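Local coordinates for biotin binding protein A (Gallus gallus, PDB 2C1Q), which binds biotin in the barrel of an avidin-family tetramer, and probably carries and stores the vitamin in the egg, at residues 80-85 with 96-101. Numbering follows the deposited sequence.
Sequences VFVGQC and EMAWLL. With BTN (biotin), chain B.
V80, V82 and Q84 pair with L100, A98 and E96 through six backbone hydrogen bonds, two to each antiparallel hydrogen-bonded pair, so the N-H and C=O of all six residues are satisfied across this hairpin of the avidin barrel. The pair at the middle bonds tightly: V82 N reaches A98 O at 2.8 Å, nearly straight at hydrogen (166°). In the non-hydrogen-bonded pairs between, backbone groups turn to the flanking strands: F81 bonds F68 and G83 bonds F66, while M97 and W99 bond N120 and G118. The carbonyls receive weaker help too, W99 CA lying 3.1 Å from V80 O.

Inside the barrel, W99 sets its CB over one face of the F81 ring, 4.0 Å from the centroid, a CH-pi contact. M97, bent at chi2 and chi3, brings CE within 3.6 Å of F81 CB. The indole, turned on CB with CG between backbone N and carbonyl carbon (chi1 57°), presents a face to biotin, whose C6 sits 3.4 Å from W99 CE2; W112 of a third subunit also packs on it. With the indole cut back to an alanine, biotin C6 is likely to lose the aromatic face it rests on, and a gap would probably open beside the F81 ring.

On the outer face, Q84 NE2 bonds V105 O of a second subunit. Biotin's polar atoms bond elsewhere, including Y34 and S77; this wall therefore contributes apolar, aromatic contact, held by backbone bonds to the partner strand and to the flanking strands.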
loop_
_atom_site.group_PDB
_atom_site.type_symbol
_atom_site.label_atom_id
_atom_site.label_comp_id
_atom_site.label_asym_id
_atom_site.label_seq_id
_atom_site.Cartn_x
_atom_site.Cartn_y
_atom_site.Cartn_z
ATOM N N VAL A 80 -3.552 -11.072 -1.731
ATOM C CA VAL A 80 -4.890 -10.684 -2.160
ATOM C C VAL A 80 -4.762 -9.678 -3.273
ATOM O O VAL A 80 -3.861 -8.891 -3.272
ATOM C CB VAL A 80 -5.753 -10.096 -1.014
ATOM C CG1 VAL A 80 -6.110 -11.178 -0.070
ATOM C CG2 VAL A 80 -5.030 -8.926 -0.323
ATOM N N PHE A 81 -5.660 -9.730 -4.241
ATOM C CA PHE A 81 -5.557 -8.872 -5.394
ATOM C C PHE A 81 -6.904 -8.183 -5.464
ATOM O O PHE A 81 -7.931 -8.805 -5.232
ATOM C CB PHE A 81 -5.444 -9.705 -6.636
ATOM C CG PHE A 81 -4.082 -10.245 -6.928
ATOM C CD1 PHE A 81 -3.270 -9.622 -7.899
ATOM C CD2 PHE A 81 -3.640 -11.433 -6.328
ATOM C CE1 PHE A 81 -1.997 -10.145 -8.229
ATOM C CE2 PHE A 81 -2.384 -11.977 -6.647
ATOM C CZ PHE A 81 -1.550 -11.333 -7.611
ATOM N N VAL A 82 -6.910 -6.918 -5.819
ATOM C CA VAL A 82 -8.159 -6.213 -6.002
ATOM C C VAL A 82 -8.062 -5.394 -7.323
ATOM O O VAL A 82 -6.981 -4.869 -7.675
ATOM C CB VAL A 82 -8.514 -5.420 -4.709
ATOM C CG1 VAL A 82 -7.561 -4.221 -4.490
ATOM C CG2 VAL A 82 -9.985 -5.000 -4.677
ATOM N N GLY A 83 -9.162 -5.343 -8.091
ATOM C CA GLY A 83 -9.106 -4.787 -9.426
ATOM C C GLY A 83 -10.414 -4.507 -10.130
ATOM O O GLY A 83 -11.481 -4.676 -9.557
ATOM N N GLN A 84 -10.286 -4.027 -11.369
ATOM C CA GLN A 84 -11.373 -3.754 -12.291
ATOM C C GLN A 84 -10.846 -4.060 -13.697
ATOM O O GLN A 84 -9.662 -3.877 -13.976
ATOM C CB GLN A 84 -11.783 -2.289 -12.201
ATOM C CG GLN A 84 -13.045 -1.913 -12.974
ATOM C CD GLN A 84 -13.407 -0.467 -12.768
ATOM O OE1 GLN A 84 -13.013 0.136 -11.779
ATOM N NE2 GLN A 84 -14.167 0.097 -13.689
ATOM N N CYS A 85 -11.733 -4.541 -14.563
ATOM C CA CYS A 85 -11.432 -4.806 -15.960
ATOM C C CYS A 85 -11.820 -3.608 -16.799
ATOM O O CYS A 85 -12.783 -2.934 -16.490
ATOM C CB CYS A 85 -12.222 -6.006 -16.473
ATOM S SG CYS A 85 -11.744 -6.550 -18.168
ATOM N N GLU A 96 -6.741 -4.210 -14.245
ATOM C CA GLU A 96 -5.907 -3.353 -13.404
ATOM C C GLU A 96 -6.072 -3.802 -11.965
ATOM O O GLU A 96 -7.191 -3.741 -11.418
ATOM C CB GLU A 96 -6.327 -1.880 -13.516
ATOM C CG GLU A 96 -6.233 -1.293 -14.900
ATOM C CD GLU A 96 -4.788 -1.098 -15.383
ATOM O OE1 GLU A 96 -3.820 -1.062 -14.557
ATOM O OE2 GLU A 96 -4.640 -0.981 -16.611
ATOM N N MET A 97 -4.959 -4.230 -11.364
ATOM C CA MET A 97 -4.981 -4.859 -10.045
ATOM C C MET A 97 -3.943 -4.270 -9.123
ATOM O O MET A 97 -2.914 -3.814 -9.564
ATOM C CB MET A 97 -4.789 -6.367 -10.135
ATOM C CG MET A 97 -5.896 -7.051 -10.942
ATOM S SD MET A 97 -6.341 -8.698 -10.448
ATOM C CE MET A 97 -7.591 -8.307 -9.162
ATOM N N ALA A 98 -4.273 -4.227 -7.840
ATOM C CA ALA A 98 -3.339 -3.848 -6.802
ATOM C C ALA A 98 -3.402 -5.034 -5.874
ATOM O O ALA A 98 -4.421 -5.746 -5.831
ATOM C CB ALA A 98 -3.787 -2.545 -6.084
ATOM N N TRP A 99 -2.300 -5.286 -5.173
ATOM C CA TRP A 99 -2.178 -6.492 -4.375
ATOM C C TRP A 99 -1.369 -6.271 -3.116
ATOM O O TRP A 99 -0.596 -5.327 -3.017
ATOM C CB TRP A 99 -1.569 -7.639 -5.209
ATOM C CG TRP A 99 -0.205 -7.362 -5.829
ATOM C CD1 TRP A 99 0.045 -7.095 -7.159
ATOM C CD2 TRP A 99 1.099 -7.389 -5.173
ATOM N NE1 TRP A 99 1.414 -6.931 -7.353
ATOM C CE2 TRP A 99 2.072 -7.103 -6.160
ATOM C CE3 TRP A 99 1.528 -7.616 -3.844
ATOM C CZ2 TRP A 99 3.436 -7.023 -5.865
ATOM C CZ3 TRP A 99 2.882 -7.571 -3.562
ATOM C CH2 TRP A 99 3.823 -7.264 -4.559
ATOM N N LEU A 100 -1.586 -7.151 -2.146
ATOM C CA LEU A 100 -0.796 -7.189 -0.916
ATOM C C LEU A 100 -0.339 -8.613 -0.719
ATOM O O LEU A 100 -1.146 -9.535 -0.769
ATOM C CB LEU A 100 -1.622 -6.785 0.304
ATOM C CG LEU A 100 -2.208 -5.365 0.364
ATOM C CD1 LEU A 100 -3.222 -5.263 1.514
ATOM C CD2 LEU A 100 -1.145 -4.294 0.490
ATOM N N LEU A 101 0.949 -8.790 -0.497
ATOM C CA LEU A 101 1.497 -10.114 -0.238
ATOM C C LEU A 101 1.872 -10.138 1.223
ATOM O O LEU A 101 2.685 -9.338 1.662
ATOM C CB LEU A 101 2.721 -10.357 -1.107
ATOM C CG LEU A 101 3.699 -11.501 -0.745
ATOM C CD1 LEU A 101 3.011 -12.844 -0.631
ATOM C CD2 LEU A 101 4.785 -11.595 -1.845
HETATM C C11 BTN B . 5.523 -15.739 -2.252
HETATM O O11 BTN B . 5.523 -15.799 -0.988
HETATM O O12 BTN B . 6.544 -15.300 -2.816
HETATM C C10 BTN B . 4.342 -16.235 -3.087
HETATM C C9 BTN B . 4.465 -15.854 -4.567
HETATM C C8 BTN B . 3.837 -14.460 -4.706
HETATM C C7 BTN B . 3.969 -13.861 -6.095
HETATM C C2 BTN B . 3.516 -12.396 -6.096
HETATM S S1 BTN B . 1.856 -12.183 -5.779
HETATM C C6 BTN B . 1.967 -10.523 -6.449
HETATM C C5 BTN B . 2.979 -10.483 -7.556
HETATM N N1 BTN B . 2.231 -10.676 -8.775
HETATM C C3 BTN B . 2.492 -11.872 -9.276
HETATM O O3 BTN B . 1.900 -12.313 -10.449
HETATM N N2 BTN B . 3.362 -12.568 -8.529
HETATM C C4 BTN B . 3.829 -11.747 -7.439
#